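Local coordinates for protein mitochondrial enolase superfamily member 1 (Homo sapiens, PDB 4A35) that catalyses the magnesium-dependent dehydration of L-fuconate to 2-keto-3-deoxy-L-fuconate, a step in the breakdown of L-fucose, at residues A[180-192]-A[400-412]. Residues are numbered along the deposited sequence; the frame is centred on the assembly and turned at random.
Sequences EKQMLAQGYPAYT and VMIQRASYMPPKD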
loop_
_atom_site.group_PDB
_atom_site.type_symbol
_atom_site.label_atom_id
_atom_site.label_comp_id
_atom_site.label_asym_id
_atom_site.label_seq_id
_atom_site.Cartn_x
_atom_site.Cartn_y
_atom_site.Cartn_z
ATOM N N GLU A 180 6.721 14.433 -32.809
ATOM C CA GLU A 180 7.736 13.387 -32.875
ATOM C C GLU A 180 9.034 13.947 -33.509
ATOM O O GLU A 180 10.112 13.706 -32.964
ATOM C CB GLU A 180 7.238 12.142 -33.607
ATOM C CG GLU A 180 8.323 11.079 -33.719
ATOM C CD GLU A 180 7.842 9.777 -34.308
ATOM O OE1 GLU A 180 6.632 9.491 -34.177
ATOM O OE2 GLU A 180 8.671 9.039 -34.891
ATOM N N LYS A 181 8.937 14.772 -34.599
ATOM C CA LYS A 181 10.124 15.405 -35.186
ATOM C C LYS A 181 10.855 16.244 -34.167
ATOM O O LYS A 181 12.083 16.145 -34.081
ATOM C CB LYS A 181 9.778 16.286 -36.408
ATOM C CG LYS A 181 10.054 15.630 -37.747
ATOM C CD LYS A 181 8.772 15.392 -38.528
ATOM C CE LYS A 181 9.012 15.070 -39.982
ATOM N NZ LYS A 181 7.736 14.763 -40.684
ATOM N N GLN A 182 10.111 17.014 -33.349
ATOM C CA GLN A 182 10.677 17.903 -32.307
ATOM C C GLN A 182 11.479 17.088 -31.258
ATOM O O GLN A 182 12.611 17.449 -30.883
ATOM C CB GLN A 182 9.535 18.674 -31.625
ATOM C CG GLN A 182 9.953 19.462 -30.386
ATOM C CD GLN A 182 11.002 20.517 -30.689
ATOM O OE1 GLN A 182 10.983 21.172 -31.738
ATOM N NE2 GLN A 182 11.917 20.723 -29.750
ATOM N N MET A 183 10.892 15.966 -30.830
ATOM C CA MET A 183 11.496 15.049 -29.875
ATOM C C MET A 183 12.798 14.469 -30.441
ATOM O O MET A 183 13.814 14.492 -29.749
ATOM C CB MET A 183 10.510 13.926 -29.484
ATOM C CG MET A 183 9.455 14.421 -28.531
ATOM S SD MET A 183 10.043 14.999 -26.854
ATOM C CE MET A 183 10.171 16.781 -27.103
ATOM N N LEU A 184 12.785 14.026 -31.716
ATOM C CA LEU A 184 13.971 13.424 -32.310
ATOM C C LEU A 184 15.069 14.458 -32.509
ATOM O O LEU A 184 16.242 14.125 -32.407
ATOM C CB LEU A 184 13.617 12.739 -33.657
ATOM C CG LEU A 184 12.677 11.511 -33.536
ATOM C CD1 LEU A 184 12.110 11.114 -34.926
ATOM C CD2 LEU A 184 13.370 10.316 -32.778
ATOM N N ALA A 185 14.685 15.722 -32.751
ATOM C CA ALA A 185 15.676 16.748 -33.024
ATOM C C ALA A 185 16.303 17.336 -31.751
ATOM O O ALA A 185 17.498 17.610 -31.776
ATOM C CB ALA A 185 15.061 17.846 -33.874
ATOM N N GLN A 186 15.525 17.525 -30.655
ATOM C CA GLN A 186 15.986 18.244 -29.480
ATOM C C GLN A 186 15.832 17.507 -28.148
ATOM O O GLN A 186 16.397 17.968 -27.163
ATOM C CB GLN A 186 15.231 19.613 -29.383
ATOM C CG GLN A 186 15.408 20.487 -30.665
ATOM C CD GLN A 186 16.833 20.934 -30.968
ATOM O OE1 GLN A 186 17.702 20.967 -30.092
ATOM N NE2 GLN A 186 17.105 21.277 -32.217
ATOM N N GLY A 187 15.023 16.445 -28.104
ATOM C CA GLY A 187 14.858 15.672 -26.885
ATOM C C GLY A 187 13.874 16.269 -25.907
ATOM O O GLY A 187 13.303 17.342 -26.147
ATOM N N TYR A 188 13.692 15.572 -24.772
ATOM C CA TYR A 188 12.752 15.943 -23.714
ATOM C C TYR A 188 13.502 16.681 -22.610
ATOM O O TYR A 188 14.461 16.139 -22.080
ATOM C CB TYR A 188 12.011 14.708 -23.166
ATOM C CG TYR A 188 10.739 15.121 -22.449
ATOM C CD1 TYR A 188 10.786 15.658 -21.164
ATOM C CD2 TYR A 188 9.510 15.094 -23.105
ATOM C CE1 TYR A 188 9.634 16.153 -20.543
ATOM C CE2 TYR A 188 8.350 15.573 -22.490
ATOM C CZ TYR A 188 8.414 16.081 -21.200
ATOM O OH TYR A 188 7.278 16.559 -20.602
ATOM N N PRO A 189 13.048 17.906 -22.233
ATOM C CA PRO A 189 13.811 18.724 -21.275
ATOM C C PRO A 189 13.945 18.024 -19.912
ATOM O O PRO A 189 12.986 17.409 -19.432
ATOM C CB PRO A 189 12.973 20.005 -21.179
ATOM C CG PRO A 189 11.531 19.560 -21.544
ATOM C CD PRO A 189 11.863 18.648 -22.728
ATOM N N ALA A 190 15.166 18.073 -19.334
ATOM C CA ALA A 190 15.440 17.440 -18.033
ATOM C C ALA A 190 15.957 18.424 -16.981
ATOM O O ALA A 190 16.340 19.551 -17.274
ATOM C CB ALA A 190 16.480 16.317 -18.212
ATOM N N TYR A 191 15.912 17.984 -15.722
ATOM C CA TYR A 191 16.545 18.691 -14.613
ATOM C C TYR A 191 17.466 17.697 -13.967
ATOM O O TYR A 191 17.225 16.471 -14.094
ATOM C CB TYR A 191 15.519 19.258 -13.613
ATOM C CG TYR A 191 14.764 18.255 -12.760
ATOM C CD1 TYR A 191 15.247 17.873 -11.507
ATOM C CD2 TYR A 191 13.469 17.850 -13.102
ATOM C CE1 TYR A 191 14.520 17.019 -10.678
ATOM C CE2 TYR A 191 12.695 17.061 -12.235
ATOM C CZ TYR A 191 13.231 16.644 -11.028
ATOM O OH TYR A 191 12.516 15.842 -10.190
ATOM N N THR A 192 18.501 18.194 -13.278
ATOM C CA THR A 192 19.429 17.328 -12.591
ATOM C C THR A 192 19.180 17.282 -11.036
ATOM O O THR A 192 18.954 18.297 -10.389
ATOM C CB THR A 192 20.897 17.679 -12.897
ATOM O OG1 THR A 192 21.689 16.681 -12.269
ATOM C CG2 THR A 192 21.306 19.126 -12.423
ATOM N N VAL A 400 20.362 5.848 -21.121
ATOM C CA VAL A 400 19.790 7.111 -21.595
ATOM C C VAL A 400 20.874 7.955 -22.349
ATOM O O VAL A 400 22.073 7.941 -21.997
ATOM C CB VAL A 400 19.131 7.943 -20.460
ATOM C CG1 VAL A 400 17.945 7.225 -19.800
ATOM C CG2 VAL A 400 20.136 8.392 -19.418
ATOM N N MET A 401 20.439 8.682 -23.377
ATOM C CA MET A 401 21.281 9.605 -24.144
ATOM C C MET A 401 20.843 11.034 -23.849
ATOM O O MET A 401 19.778 11.471 -24.288
ATOM C CB MET A 401 21.226 9.315 -25.670
ATOM C CG MET A 401 21.591 7.890 -26.042
ATOM S SD MET A 401 23.374 7.614 -25.968
ATOM C CE MET A 401 23.436 6.649 -24.742
ATOM N N ILE A 402 21.675 11.756 -23.109
ATOM C CA ILE A 402 21.427 13.162 -22.771
ATOM C C ILE A 402 22.219 14.068 -23.692
ATOM O O ILE A 402 23.436 13.924 -23.818
ATOM C CB ILE A 402 21.746 13.491 -21.275
ATOM C CG1 ILE A 402 20.989 12.555 -20.297
ATOM C CG2 ILE A 402 21.578 15.031 -20.915
ATOM C CD1 ILE A 402 19.393 12.803 -20.256
ATOM N N GLN A 403 21.513 15.014 -24.331
ATOM C CA GLN A 403 22.113 16.042 -25.183
ATOM C C GLN A 403 21.523 17.368 -24.762
ATOM O O GLN A 403 20.306 17.505 -24.784
ATOM C CB GLN A 403 21.856 15.755 -26.681
ATOM C CG GLN A 403 22.308 16.863 -27.615
ATOM C CD GLN A 403 21.640 16.800 -28.969
ATOM O OE1 GLN A 403 21.775 15.826 -29.712
ATOM N NE2 GLN A 403 20.939 17.856 -29.338
ATOM N N ARG A 404 22.370 18.335 -24.369
ATOM C CA ARG A 404 21.933 19.677 -23.946
ATOM C C ARG A 404 20.827 19.582 -22.872
ATOM O O ARG A 404 19.728 20.162 -23.018
ATOM C CB ARG A 404 21.458 20.502 -25.175
ATOM C CG ARG A 404 22.535 20.663 -26.238
ATOM C CD ARG A 404 21.992 21.420 -27.430
ATOM N NE ARG A 404 23.009 21.602 -28.460
ATOM C CZ ARG A 404 23.096 22.674 -29.240
ATOM N NH1 ARG A 404 22.220 23.667 -29.119
ATOM N NH2 ARG A 404 24.061 22.762 -30.149
ATOM N N ALA A 405 21.092 18.760 -21.818
ATOM C CA ALA A 405 20.185 18.564 -20.676
ATOM C C ALA A 405 18.768 18.117 -21.160
ATOM O O ALA A 405 17.746 18.587 -20.651
ATOM C CB ALA A 405 20.095 19.846 -19.845
ATOM N N SER A 406 18.748 17.240 -22.176
ATOM C CA SER A 406 17.501 16.712 -22.754
ATOM C C SER A 406 17.661 15.259 -23.041
ATOM O O SER A 406 18.738 14.835 -23.493
ATOM C CB SER A 406 17.082 17.441 -24.035
ATOM O OG SER A 406 17.053 18.849 -23.872
ATOM N N TYR A 407 16.554 14.511 -22.862
ATOM C CA TYR A 407 16.477 13.085 -23.169
ATOM C C TYR A 407 16.294 12.883 -24.677
ATOM O O TYR A 407 15.201 13.151 -25.194
ATOM C CB TYR A 407 15.284 12.455 -22.422
ATOM C CG TYR A 407 15.557 12.121 -20.974
ATOM C CD1 TYR A 407 16.059 10.872 -20.611
ATOM C CD2 TYR A 407 15.274 13.037 -19.959
ATOM C CE1 TYR A 407 16.170 10.495 -19.262
ATOM C CE2 TYR A 407 15.422 12.690 -18.606
ATOM C CZ TYR A 407 15.888 11.424 -18.269
ATOM O OH TYR A 407 16.036 11.040 -16.958
ATOM N N MET A 408 17.303 12.332 -25.357
ATOM C CA MET A 408 17.142 12.037 -26.765
ATOM C C MET A 408 16.334 10.726 -26.876
ATOM O O MET A 408 16.608 9.791 -26.096
ATOM C CB MET A 408 18.513 11.958 -27.458
ATOM C CG MET A 408 19.290 13.252 -27.346
ATOM S SD MET A 408 18.409 14.772 -27.821
ATOM C CE MET A 408 18.191 14.458 -29.587
ATOM N N PRO A 409 15.278 10.691 -27.724
ATOM C CA PRO A 409 14.421 9.485 -27.792
ATOM C C PRO A 409 15.189 8.194 -28.084
ATOM O O PRO A 409 15.922 8.134 -29.077
ATOM C CB PRO A 409 13.441 9.800 -28.935
ATOM C CG PRO A 409 13.420 11.296 -29.028
ATOM C CD PRO A 409 14.856 11.697 -28.726
ATOM N N PRO A 410 14.978 7.135 -27.276
ATOM C CA PRO A 410 15.649 5.842 -27.565
ATOM C C PRO A 410 15.393 5.351 -28.995
ATOM O O PRO A 410 14.277 5.470 -29.511
ATOM C CB PRO A 410 15.030 4.884 -26.538
ATOM C CG PRO A 410 14.687 5.780 -25.362
ATOM C CD PRO A 410 14.201 7.080 -26.015
ATOM N N LYS A 411 16.427 4.830 -29.645
ATOM C CA LYS A 411 16.324 4.372 -31.030
ATOM C C LYS A 411 16.112 2.875 -31.156
ATOM O O LYS A 411 15.611 2.406 -32.192
ATOM C CB LYS A 411 17.597 4.767 -31.815
ATOM C CG LYS A 411 17.711 6.280 -32.037
ATOM C CD LYS A 411 19.168 6.725 -32.135
ATOM C CE LYS A 411 19.311 8.036 -32.860
ATOM N NZ LYS A 411 20.737 8.335 -33.150
ATOM N N ASP A 412 16.543 2.117 -30.147
ATOM C CA ASP A 412 16.507 0.661 -30.238
ATOM C C ASP A 412 15.177 0.068 -29.847
ATOM O O ASP A 412 14.492 0.628 -28.989
ATOM C CB ASP A 412 17.617 0.038 -29.382
ATOM C CG ASP A 412 19.025 0.476 -29.818
ATOM O OD1 ASP A 412 19.451 0.086 -30.918
ATOM O OD2 ASP A 412 19.644 1.292 -29.098
HETATM O O HOH W 1 19.070 18.463 -27.101
#
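Y188 and Y407 form an antiparallel hydrogen-bonded pair: Y188 N donates to Y407 O (2.9 Å) and Y407 N to Y188 O (2.8 Å). P189, lacking an N-H, suits the next, non-hydrogen-bonded position opposite S406; beyond it A190 N reaches A405 O (2.9 Å). A water donates to Q186 O and Q403 O, and the Y407 hydroxyl bonds to E387 O. In the barrel domain of this mandelate racemase/muconate lactonizing enzyme relative, strand 188-192 joins strand 386-388 to hairpin 401-408, whose tight turn has positive phi at R404 and A405. With CG anti to its backbone N (chi1 -160°), Y188 swings its ring off the sheet to a magnesium site shared with D373 and S380, separate from the catalytic magnesium. Packing fills the rest. A190's small CB meets Y407 CE2 obliquely (3.8 Å); I402 covers one ring face. G187, just past helix 176-186, takes positive phi (82°), and a CB would hit Y407 O and M408 SD. Flexible M408 folds back at chi2 (-50°) and chi3, bringing CE to L184 O (3.4 Å) and SD to G187 CA; an alanine here would probably open a gap against both. P409 CD abuts M183 O (3.2 Å), already accepting G187 N, without adding an N-H; its CG touches M183 CB and L184 CD2.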